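Local coordinates for protein GH127 beta-L-arabinofuranoside (Geobacillus stearothermophilus, PDB 4QK0) that probably hydrolyses beta-L-arabinofuranosidic linkages, releasing L-arabinose, at residues A[17-22]-A[458-463]; A[33-38]-A[416-421]; A[483-488]-A[524-529]; A[584-589]-A[624-629]. All blocks are in the same frame, centred on the assembly; numbering follows the deposited sequence.

Contact 1. Residues A[17-22]-A[458-463]; sequences NLKDQF and MQETNY
Met458, a selenomethionine, meets Lys19 near one edge of an antiparallel sheet in which strands 15-18 and 453-461 both pair with strand 444-450. The two segments are therefore next-but-one neighbours, and what joins them is the side chain of Lys19, just past the end of the edge strand. Met458 takes part through its CG, which lies 3.7 Å from Lys19 CE, the two chains passing at a slant. Beyond CG the selenium arm bends, while the backbone of Met458 is bonded to Thr472 of the next strand.

At Gln459 the backbone makes the contact. Its carbonyl O lies 3.4 Å from Lys19 NZ, a weak hydrogen bond. The side chain is engaged elsewhere: its amide meets the Tyr429 hydroxyl, Leu440 O and Val442 N, a set that fixes the rotation of the buried amide.

Glu460 brings opposite charge near the lysine without an ion pair, since its OE2 stays 5.2 Å from Lys19 NZ; any attraction would be a long-range one. Its OE1 has a long, weak ion pair with Arg470. Thr461 forms an ST turn, its OG1 accepting from Tyr463 N at 3.1 Å with an angle of 164° at the hydrogen. Tyr463 OH is bonded to Glu361, in helix 354-365, and so ties the turn to the catalytic-domain helices.

The lysine reaches its acceptor by folding over: with CG beside the backbone N, the chain bends at chi3 (-60°) and again at chi4 (69°), carrying NZ back to Gln459 O.

Contact 2. Residues A[33-38]-A[416-421]; sequences EVIPYQ and NLARLI
Val34 and Ile35 both pack on Ala418, and this one methyl group carries the contact between residues 33-38 and 416-421. Their helices, 22-42 and 413-422, belong to the GH127 catalytic region, of the six-hairpin clan, whose catalytic domains are (alpha/alpha)6 barrels; the pair is probably part of that barrel.

Val34 faces the other helix directly; its CA and that of Ala418 are the nearest CA pair of the two segments, 7.1 Å apart. The small side chain of Ala418 is consistent with so near an approach. The Val34 branch that touches is CG1, 4.3 Å from Ala418 CB, an ordinary apolar distance with no sign of crowding.

Ile35 comes to the same methyl by another route. It leaves the backbone along the flank of the interface, but CG1 stands beside the backbone N and chi2 is -58°, which turns the terminal CD1 inward to 4.0 Å from Ala418 CB. The methyl thus touches two branches from successive residues, with 82 Å² buried in all. Carbon meets carbon throughout, and the contact rests on dispersion and on exclusion of water.

Pro36 follows on the helix and lacks an amide hydrogen, so the turn is kinked there. Beyond it, regular bonding resumes: Tyr37 N bonds to Glu33 O at 3.1 Å, and Gln38 N to Val34 O at 3.0 Å.

Around this pair, Val30 of helix 22-42 extends the seam by touching both Ala418 and Ile421. Helix 76-92 packs on Ile35 through Ala85, Val86 and Leu89, its Glu84 holds Arg419 in a salt bridge, and helix 334-350 lies against Asn416 and Arg419.

Contact 3. Residues A[483-488]-A[524-529]; sequences LGLRIP and DEVKLY
Two beta sheets pack face to face in the GH127 middle region: strand 479-486 belongs to a mixed sheet, strand 524-529 to the antiparallel sheet that also contains strands 468-475 and 495-498. The nearest CA atoms, those of Leu485 and Leu528, are 9.3 Å apart, a spacing that suits layers joined by side chains and excludes backbone pairing.

Leu485 is the central residue. Its CD1 reaches Leu528 CD2 at 3.8 Å, the closest approach of the two segments, and the same methyl lies 4.3 Å from Val526 CG1. One branch of the leucine therefore sits against two residues of the opposing strand, both of which point toward it, as expected for positions i and i+2. Leu485 and Leu528 share one conformation, CG beside the backbone N (chi1 -50° and -54°) with chi2 extended; their chains meet at an angle, and contact is made by the terminal methyls.

Further apolar cover comes from Leu471 of strand 468-475, which touches Leu485 and Val526, and from Val496 of strand 495-498, which touches Val526 and Leu528. Arg486 turns away from this interface to form salt bridges with Asp358 and Glu361 of helix 354-365.

All three touching residues are buried and meet through carbon alone, which implies that the layers are held together here by hydrophobic packing, without directional bonds between these strands.

Contact 4. Residues A[584-589]-A[624-629]; sequences HFEPDL and PFRAIP
In the GH127 C-terminal domain, the end of strand 574-586 and the type I beta turn after it, from Glu586 to Leu589, face the side chains of strand 620-629. Strand 593-603 lies between and pairs antiparallel with both, so the two segments meet through side chains that rise from one side of the sheet.

Arg626 lies at the centre. Leu589 CD2 rests over one face of its guanidinium, 3.9 Å above the plane and displaced toward the rim, with 4.1 Å to Arg626 NH1. The arginine starts with CG anti to the backbone N (chi1 -171°) and bends at chi3, which lays the flat group under the leucine methyl; the two side chains approach from opposite directions.

Glu586 stands at the guanidinium edge. Its OE2 is 4.1 Å from Arg626 NH1, too far for a salt bridge, and the carboxylate and guanidinium planes are 73° apart. The charges may still attract across that gap. What grips OE2 is His584 NE2, at 2.8 Å, a His-carboxylate hydrogen bond that lies in the imidazole plane but meets the carboxylate from above its own plane. Arg626 NH2 has its salt bridge with Asp565.

Leu589 CD2 also touches Ile628 CG2, at 4.4 Å, so this methyl bridges an apolar and a charged neighbour. Val595 of strand 593-603 lies against His584, Glu586 and Leu589, Asp565 comes from the short helix 563-566, Arg636 from a loop packs on Leu589, Arg626 and Ile628, and strand 557-562 flanks the far side of strand 620-629.

The four contacts sample three successive regions of the chain. Contact 2 is nested within the loop closed by contact 1, and strand 15-18 runs almost directly into helix 22-42, yet their centres lie about 21 Å apart. Contact 1 joins the N-terminal strand to the middle-domain sheet that contact 3 packs from one face. Those two are about 14 Å apart between centres and touch: Tyr463 OH is 4.1 Å from Pro488 CG, and Tyr463 and Arg486 share Glu361 as a partner. Contact 4, in the C-terminal domain, touches none of the others; it is nearest contact 1, with about 7 Å between nearest atoms, and about 14 Å from contacts 2 and 3 by the same measure.

Contact 1. Residues A[17-22]-A[458-463]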
# COMPACT_ATOMS: atom_id res chain seq x y z
N ASN A 17 -18.37 41.34 1.00
CA ASN A 17 -17.93 41.31 2.39
C ASN A 17 -18.43 40.08 3.06
O ASN A 17 -19.64 39.77 3.05
CB ASN A 17 -18.43 42.51 3.20
CG ASN A 17 -18.02 43.82 2.58
OD1 ASN A 17 -16.86 44.02 2.22
ND2 ASN A 17 -18.97 44.71 2.41
N LEU A 18 -17.51 39.40 3.70
CA LEU A 18 -17.89 38.27 4.53
C LEU A 18 -18.53 38.74 5.82
O LEU A 18 -18.01 39.62 6.44
CB LEU A 18 -16.68 37.51 4.92
CG LEU A 18 -16.37 36.25 4.18
CD1 LEU A 18 -15.20 35.69 4.95
CD2 LEU A 18 -17.50 35.24 4.22
N LYS A 19 -19.63 38.14 6.23
CA LYS A 19 -20.23 38.48 7.50
C LYS A 19 -20.65 37.18 8.19
O LYS A 19 -21.78 37.01 8.56
CB LYS A 19 -21.51 39.33 7.31
CG LYS A 19 -21.46 40.75 6.76
CD LYS A 19 -22.89 41.45 6.84
CE LYS A 19 -24.14 40.84 6.09
NZ LYS A 19 -24.71 39.53 6.57
N ASP A 20 -19.76 36.21 8.31
CA ASP A 20 -20.21 34.94 8.86
C ASP A 20 -19.38 34.60 10.08
O ASP A 20 -18.68 35.45 10.58
CB ASP A 20 -20.17 33.84 7.78
CG ASP A 20 -18.83 33.21 7.65
OD1 ASP A 20 -17.82 33.91 7.97
OD2 ASP A 20 -18.80 32.01 7.26
N GLN A 21 -19.50 33.39 10.58
CA GLN A 21 -18.65 32.92 11.67
C GLN A 21 -17.60 31.98 11.12
O GLN A 21 -16.41 32.12 11.37
CB GLN A 21 -19.47 32.16 12.69
CG GLN A 21 -20.43 33.01 13.52
CD GLN A 21 -19.71 34.15 14.22
OE1 GLN A 21 -19.67 35.25 13.69
NE2 GLN A 21 -19.13 33.89 15.39
N PHE A 22 -18.06 31.03 10.31
CA PHE A 22 -17.24 29.96 9.86
C PHE A 22 -16.02 30.42 9.04
O PHE A 22 -14.88 30.16 9.44
CB PHE A 22 -18.12 28.95 9.07
CG PHE A 22 -17.44 27.67 8.76
CD1 PHE A 22 -17.36 26.66 9.72
CD2 PHE A 22 -16.82 27.49 7.53
CE1 PHE A 22 -16.70 25.48 9.42
CE2 PHE A 22 -16.16 26.31 7.25
CZ PHE A 22 -16.10 25.30 8.19
N MSE A 458 -27.76 40.61 0.63
CA MSE A 458 -27.29 40.19 1.94
C MSE A 458 -27.71 38.76 2.12
O MSE A 458 -28.88 38.42 1.84
CB MSE A 458 -28.01 41.02 2.98
CG MSE A 458 -27.14 41.68 4.03
SE MSE A 458 -28.08 43.14 4.89
CE MSE A 458 -28.77 44.12 3.32
N GLN A 459 -26.79 37.90 2.59
CA GLN A 459 -27.11 36.52 3.05
C GLN A 459 -26.94 36.42 4.54
O GLN A 459 -25.85 36.70 5.03
CB GLN A 459 -26.11 35.53 2.51
CG GLN A 459 -26.45 34.86 1.24
CD GLN A 459 -25.59 33.65 0.97
OE1 GLN A 459 -25.76 32.60 1.59
NE2 GLN A 459 -24.68 33.79 0.05
N GLU A 460 -27.96 35.94 5.25
CA GLU A 460 -27.83 35.61 6.67
C GLU A 460 -28.14 34.13 6.83
O GLU A 460 -29.17 33.67 6.38
CB GLU A 460 -28.79 36.43 7.54
CG GLU A 460 -28.61 37.94 7.38
CD GLU A 460 -29.62 38.77 8.20
OE1 GLU A 460 -30.83 38.80 7.87
OE2 GLU A 460 -29.17 39.41 9.17
N THR A 461 -27.25 33.41 7.47
CA THR A 461 -27.40 31.95 7.57
C THR A 461 -26.37 31.40 8.54
O THR A 461 -25.28 31.98 8.65
CB THR A 461 -27.19 31.25 6.20
OG1 THR A 461 -27.48 29.85 6.32
CG2 THR A 461 -25.81 31.49 5.67
N ASN A 462 -26.72 30.33 9.23
CA ASN A 462 -25.75 29.58 10.07
C ASN A 462 -25.17 28.36 9.34
O ASN A 462 -24.54 27.52 9.97
CB ASN A 462 -26.37 29.10 11.39
CG ASN A 462 -26.90 30.24 12.25
OD1 ASN A 462 -27.98 30.11 12.83
ND2 ASN A 462 -26.17 31.36 12.31
N TYR A 463 -25.38 28.28 8.03
CA TYR A 463 -24.72 27.30 7.19
C TYR A 463 -23.24 27.36 7.49
O TYR A 463 -22.68 28.45 7.64
CB TYR A 463 -24.99 27.66 5.77
CG TYR A 463 -24.90 26.57 4.69
CD1 TYR A 463 -23.70 26.26 4.08
CD2 TYR A 463 -26.06 26.04 4.14
CE1 TYR A 463 -23.66 25.37 3.04
CE2 TYR A 463 -26.01 25.16 3.09
CZ TYR A 463 -24.83 24.83 2.54
OH TYR A 463 -24.80 23.93 1.50

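Contact 2. Residues A[33-38]-A[416-421]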
# COMPACT_ATOMS: atom_id res chain seq x y z
N GLU A 33 -2.04 34.46 12.00
CA GLU A 33 -1.08 33.38 12.25
C GLU A 33 -0.34 32.93 10.99
O GLU A 33 0.88 32.93 10.95
CB GLU A 33 -1.81 32.19 12.89
CG GLU A 33 -0.97 30.92 12.97
CD GLU A 33 0.28 31.09 13.85
OE1 GLU A 33 1.37 30.58 13.46
OE2 GLU A 33 0.14 31.72 14.94
N VAL A 34 -1.09 32.51 9.97
CA VAL A 34 -0.46 31.84 8.86
C VAL A 34 0.44 32.72 8.04
O VAL A 34 1.62 32.40 7.81
CB VAL A 34 -1.49 31.19 7.93
CG1 VAL A 34 -0.79 30.42 6.83
CG2 VAL A 34 -2.41 30.24 8.68
N ILE A 35 -0.07 33.86 7.58
CA ILE A 35 0.73 34.74 6.72
C ILE A 35 1.95 35.39 7.43
O ILE A 35 3.08 35.42 6.90
CB ILE A 35 -0.19 35.78 6.05
CG1 ILE A 35 -0.95 35.13 4.89
CG2 ILE A 35 0.57 37.03 5.61
CD1 ILE A 35 -0.10 34.53 3.80
N PRO A 36 1.75 35.88 8.64
CA PRO A 36 2.94 36.34 9.40
C PRO A 36 4.02 35.28 9.66
O PRO A 36 5.21 35.57 9.52
CB PRO A 36 2.33 36.82 10.72
CG PRO A 36 0.97 37.29 10.32
CD PRO A 36 0.51 36.21 9.35
N TYR A 37 3.62 34.06 10.02
CA TYR A 37 4.59 32.98 10.24
C TYR A 37 5.36 32.68 8.96
O TYR A 37 6.59 32.53 8.97
CB TYR A 37 3.90 31.70 10.77
CG TYR A 37 4.87 30.59 11.12
CD1 TYR A 37 5.30 29.71 10.15
CD2 TYR A 37 5.40 30.48 12.40
CE1 TYR A 37 6.23 28.71 10.44
CE2 TYR A 37 6.32 29.47 12.70
CZ TYR A 37 6.71 28.59 11.72
OH TYR A 37 7.61 27.61 12.03
N GLN A 38 4.63 32.59 7.84
CA GLN A 38 5.30 32.32 6.58
C GLN A 38 6.25 33.42 6.19
O GLN A 38 7.31 33.16 5.61
CB GLN A 38 4.32 32.10 5.45
CG GLN A 38 3.59 30.76 5.46
CD GLN A 38 4.48 29.50 5.55
OE1 GLN A 38 5.14 29.14 4.57
NE2 GLN A 38 4.46 28.78 6.71
N ASN A 416 -0.41 28.08 0.07
CA ASN A 416 -1.45 27.57 -0.77
C ASN A 416 -2.79 27.65 -0.07
O ASN A 416 -3.69 28.27 -0.64
CB ASN A 416 -1.13 26.21 -1.37
CG ASN A 416 -0.99 26.25 -2.90
OD1 ASN A 416 0.12 26.17 -3.41
ND2 ASN A 416 -2.12 26.39 -3.64
N LEU A 417 -2.99 27.08 1.11
CA LEU A 417 -4.32 27.23 1.76
C LEU A 417 -4.67 28.67 2.06
O LEU A 417 -5.79 29.06 1.93
CB LEU A 417 -4.46 26.49 3.05
CG LEU A 417 -5.18 25.16 3.03
CD1 LEU A 417 -5.05 24.56 4.42
CD2 LEU A 417 -6.65 25.25 2.63
N ALA A 418 -3.70 29.43 2.47
CA ALA A 418 -3.91 30.85 2.73
C ALA A 418 -4.53 31.56 1.53
O ALA A 418 -5.44 32.36 1.72
CB ALA A 418 -2.60 31.52 3.08
N ARG A 419 -4.00 31.35 0.32
CA ARG A 419 -4.50 32.11 -0.83
C ARG A 419 -5.92 31.73 -1.16
O ARG A 419 -6.70 32.61 -1.51
CB ARG A 419 -3.60 32.04 -2.05
CG ARG A 419 -3.50 30.70 -2.73
CD ARG A 419 -2.53 30.83 -3.90
NE ARG A 419 -2.41 29.58 -4.62
CZ ARG A 419 -2.36 29.46 -5.94
NH1 ARG A 419 -2.44 30.52 -6.75
NH2 ARG A 419 -2.23 28.24 -6.47
N LEU A 420 -6.30 30.47 -0.95
CA LEU A 420 -7.70 30.11 -1.14
C LEU A 420 -8.65 30.69 -0.08
O LEU A 420 -9.72 31.30 -0.38
CB LEU A 420 -7.86 28.60 -1.16
CG LEU A 420 -9.30 28.11 -1.24
CD1 LEU A 420 -9.94 28.60 -2.53
CD2 LEU A 420 -9.36 26.60 -1.21
N ILE A 421 -8.29 30.50 1.19
CA ILE A 421 -9.16 30.92 2.28
C ILE A 421 -9.33 32.42 2.20
O ILE A 421 -10.43 32.93 2.40
CB ILE A 421 -8.53 30.52 3.65
CG1 ILE A 421 -8.75 29.02 3.90
CG2 ILE A 421 -9.15 31.30 4.78
CD1 ILE A 421 -7.98 28.49 5.08

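Contact 3. Residues A[483-488]-A[524-529]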
# COMPACT_ATOMS: atom_id res chain seq x y z
N LEU A 483 -32.19 36.02 -10.27
CA LEU A 483 -31.35 35.50 -9.20
C LEU A 483 -31.25 34.01 -9.38
O LEU A 483 -32.29 33.33 -9.44
CB LEU A 483 -32.01 35.75 -7.86
CG LEU A 483 -31.10 36.21 -6.78
CD1 LEU A 483 -30.65 37.63 -7.16
CD2 LEU A 483 -31.83 36.18 -5.45
N GLY A 484 -30.03 33.51 -9.54
CA GLY A 484 -29.81 32.04 -9.72
C GLY A 484 -29.32 31.42 -8.42
O GLY A 484 -28.27 31.78 -7.95
N LEU A 485 -30.11 30.56 -7.82
CA LEU A 485 -29.77 29.96 -6.52
C LEU A 485 -29.45 28.45 -6.62
O LEU A 485 -30.29 27.70 -7.04
CB LEU A 485 -30.92 30.16 -5.56
CG LEU A 485 -31.41 31.61 -5.48
CD1 LEU A 485 -32.61 31.70 -4.57
CD2 LEU A 485 -30.36 32.55 -4.98
N ARG A 486 -28.23 28.04 -6.25
CA ARG A 486 -27.89 26.62 -6.30
C ARG A 486 -28.72 25.83 -5.33
O ARG A 486 -28.89 26.18 -4.17
CB ARG A 486 -26.43 26.36 -5.97
CG ARG A 486 -26.12 24.85 -5.89
CD ARG A 486 -24.65 24.57 -5.76
NE ARG A 486 -24.15 25.13 -4.51
CZ ARG A 486 -23.93 24.46 -3.38
NH1 ARG A 486 -24.13 23.13 -3.28
NH2 ARG A 486 -23.49 25.13 -2.35
N ILE A 487 -29.30 24.76 -5.84
CA ILE A 487 -30.01 23.82 -4.99
C ILE A 487 -29.00 22.67 -4.73
O ILE A 487 -28.68 21.90 -5.67
CB ILE A 487 -31.31 23.33 -5.64
CG1 ILE A 487 -32.18 24.51 -6.07
CG2 ILE A 487 -32.09 22.45 -4.67
CD1 ILE A 487 -32.49 25.52 -4.97
N PRO A 488 -28.44 22.58 -3.51
CA PRO A 488 -27.31 21.63 -3.31
C PRO A 488 -27.70 20.21 -3.57
O PRO A 488 -28.79 19.77 -3.20
CB PRO A 488 -26.98 21.79 -1.83
CG PRO A 488 -27.45 23.20 -1.52
CD PRO A 488 -28.72 23.33 -2.29
N ASP A 524 -36.91 43.26 -0.47
CA ASP A 524 -37.42 41.95 -0.81
C ASP A 524 -36.60 40.88 -0.07
O ASP A 524 -35.37 40.97 0.05
CB ASP A 524 -37.40 41.71 -2.32
CG ASP A 524 -38.65 42.25 -3.02
OD1 ASP A 524 -39.63 42.62 -2.35
OD2 ASP A 524 -38.66 42.29 -4.27
N GLU A 525 -37.30 39.89 0.43
CA GLU A 525 -36.69 38.82 1.21
C GLU A 525 -36.99 37.42 0.64
O GLU A 525 -38.14 37.06 0.40
CB GLU A 525 -37.16 38.89 2.63
CG GLU A 525 -36.28 38.07 3.54
CD GLU A 525 -36.75 38.11 4.98
OE1 GLU A 525 -36.54 39.15 5.63
OE2 GLU A 525 -37.32 37.11 5.47
N VAL A 526 -35.93 36.69 0.35
CA VAL A 526 -36.01 35.31 -0.10
C VAL A 526 -35.53 34.44 1.04
O VAL A 526 -34.43 34.66 1.54
CB VAL A 526 -35.12 35.06 -1.32
CG1 VAL A 526 -35.24 33.61 -1.80
CG2 VAL A 526 -35.46 36.00 -2.45
N LYS A 527 -36.37 33.50 1.46
CA LYS A 527 -36.00 32.48 2.45
C LYS A 527 -35.84 31.12 1.80
O LYS A 527 -36.75 30.62 1.09
CB LYS A 527 -36.90 32.36 3.69
CG LYS A 527 -36.36 33.26 4.79
CD LYS A 527 -37.31 33.43 5.96
CE LYS A 527 -37.27 32.22 6.87
NZ LYS A 527 -36.14 32.29 7.83
N LEU A 528 -34.66 30.54 2.03
CA LEU A 528 -34.34 29.20 1.54
C LEU A 528 -34.25 28.28 2.71
O LEU A 528 -33.67 28.62 3.73
CB LEU A 528 -33.01 29.19 0.85
CG LEU A 528 -32.77 30.17 -0.29
CD1 LEU A 528 -31.36 30.06 -0.82
CD2 LEU A 528 -33.72 29.85 -1.40
N TYR A 529 -34.84 27.09 2.57
CA TYR A 529 -34.77 26.06 3.60
C TYR A 529 -34.30 24.75 2.95
O TYR A 529 -34.97 24.21 2.06
CB TYR A 529 -36.11 25.86 4.29
CG TYR A 529 -36.11 24.63 5.18
CD1 TYR A 529 -35.17 24.49 6.21
CD2 TYR A 529 -37.04 23.58 4.97
CE1 TYR A 529 -35.17 23.36 7.01
CE2 TYR A 529 -37.03 22.45 5.77
CZ TYR A 529 -36.10 22.35 6.78
OH TYR A 529 -36.06 21.22 7.57

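Contact 4. Residues A[584-589]-A[624-629]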
# COMPACT_ATOMS: atom_id res chain seq x y z
N HIS A 584 -26.45 17.32 17.00
CA HIS A 584 -26.70 18.53 17.79
C HIS A 584 -25.44 19.35 17.85
O HIS A 584 -24.32 18.84 17.63
CB HIS A 584 -27.17 18.19 19.22
CG HIS A 584 -26.12 17.53 20.05
ND1 HIS A 584 -25.89 16.17 20.02
CD2 HIS A 584 -25.19 18.04 20.89
CE1 HIS A 584 -24.87 15.87 20.80
NE2 HIS A 584 -24.43 16.98 21.35
N PHE A 585 -25.62 20.62 18.20
CA PHE A 585 -24.52 21.57 18.20
C PHE A 585 -23.76 21.50 19.50
O PHE A 585 -24.37 21.45 20.55
CB PHE A 585 -25.08 22.99 17.91
CG PHE A 585 -24.02 24.01 17.65
CD1 PHE A 585 -23.23 23.91 16.54
CD2 PHE A 585 -23.80 25.05 18.54
CE1 PHE A 585 -22.21 24.82 16.31
CE2 PHE A 585 -22.79 25.97 18.31
CZ PHE A 585 -22.00 25.86 17.18
N GLU A 586 -22.43 21.51 19.43
CA GLU A 586 -21.56 21.59 20.60
C GLU A 586 -20.74 22.88 20.53
O GLU A 586 -19.70 22.92 19.86
CB GLU A 586 -20.59 20.42 20.65
CG GLU A 586 -21.23 19.08 20.95
CD GLU A 586 -21.54 18.87 22.43
OE1 GLU A 586 -21.20 19.76 23.28
OE2 GLU A 586 -22.18 17.84 22.72
N PRO A 587 -21.19 23.93 21.23
CA PRO A 587 -20.53 25.22 21.04
C PRO A 587 -19.07 25.21 21.42
O PRO A 587 -18.32 25.95 20.83
CB PRO A 587 -21.31 26.20 21.93
CG PRO A 587 -22.40 25.42 22.59
CD PRO A 587 -22.22 23.96 22.28
N ASP A 588 -18.65 24.39 22.38
CA ASP A 588 -17.28 24.50 22.88
C ASP A 588 -16.34 23.46 22.30
O ASP A 588 -15.20 23.35 22.75
CB ASP A 588 -17.26 24.45 24.42
CG ASP A 588 -18.14 25.55 25.04
OD1 ASP A 588 -18.00 26.73 24.62
OD2 ASP A 588 -19.00 25.23 25.89
N LEU A 589 -16.81 22.73 21.30
CA LEU A 589 -16.01 21.67 20.72
C LEU A 589 -15.51 22.08 19.36
O LEU A 589 -16.31 22.34 18.46
CB LEU A 589 -16.87 20.40 20.66
CG LEU A 589 -16.20 19.20 20.02
CD1 LEU A 589 -15.17 18.58 20.97
CD2 LEU A 589 -17.27 18.18 19.65
N PRO A 624 -22.17 3.40 22.44
CA PRO A 624 -22.44 4.72 21.88
C PRO A 624 -21.27 5.14 20.97
O PRO A 624 -20.14 4.69 21.22
CB PRO A 624 -22.44 5.63 23.12
CG PRO A 624 -21.44 4.97 24.05
CD PRO A 624 -21.57 3.48 23.80
N PHE A 625 -21.53 5.91 19.90
CA PHE A 625 -20.43 6.57 19.15
C PHE A 625 -20.69 8.01 18.93
O PHE A 625 -21.83 8.44 18.89
CB PHE A 625 -20.15 5.95 17.77
CG PHE A 625 -21.16 6.31 16.73
CD1 PHE A 625 -21.01 7.42 15.88
CD2 PHE A 625 -22.26 5.51 16.58
CE1 PHE A 625 -21.97 7.70 14.91
CE2 PHE A 625 -23.21 5.80 15.63
CZ PHE A 625 -23.06 6.88 14.79
N ARG A 626 -19.62 8.71 18.63
CA ARG A 626 -19.70 10.08 18.26
C ARG A 626 -18.83 10.40 17.07
O ARG A 626 -17.62 10.04 17.02
CB ARG A 626 -19.27 10.96 19.45
CG ARG A 626 -19.56 12.41 19.15
CD ARG A 626 -19.68 13.23 20.41
NE ARG A 626 -18.34 13.58 20.84
CZ ARG A 626 -18.06 14.58 21.66
NH1 ARG A 626 -19.03 15.36 22.11
NH2 ARG A 626 -16.80 14.79 22.02
N ALA A 627 -19.41 11.15 16.13
CA ALA A 627 -18.71 11.52 14.93
C ALA A 627 -18.60 13.04 14.89
O ALA A 627 -19.52 13.73 15.29
CB ALA A 627 -19.44 10.97 13.71
N ILE A 628 -17.49 13.51 14.35
CA ILE A 628 -17.24 14.92 14.16
C ILE A 628 -16.89 15.22 12.67
O ILE A 628 -16.66 14.29 11.90
CB ILE A 628 -16.06 15.40 15.03
CG1 ILE A 628 -14.79 14.56 14.76
CG2 ILE A 628 -16.42 15.28 16.52
CD1 ILE A 628 -13.58 15.38 14.50
N PRO A 629 -16.86 16.51 12.28
CA PRO A 629 -16.56 16.84 10.92
C PRO A 629 -15.17 16.44 10.53
O PRO A 629 -14.23 16.66 11.30
CB PRO A 629 -16.68 18.40 10.90
CG PRO A 629 -17.70 18.69 11.91
CD PRO A 629 -17.41 17.69 13.00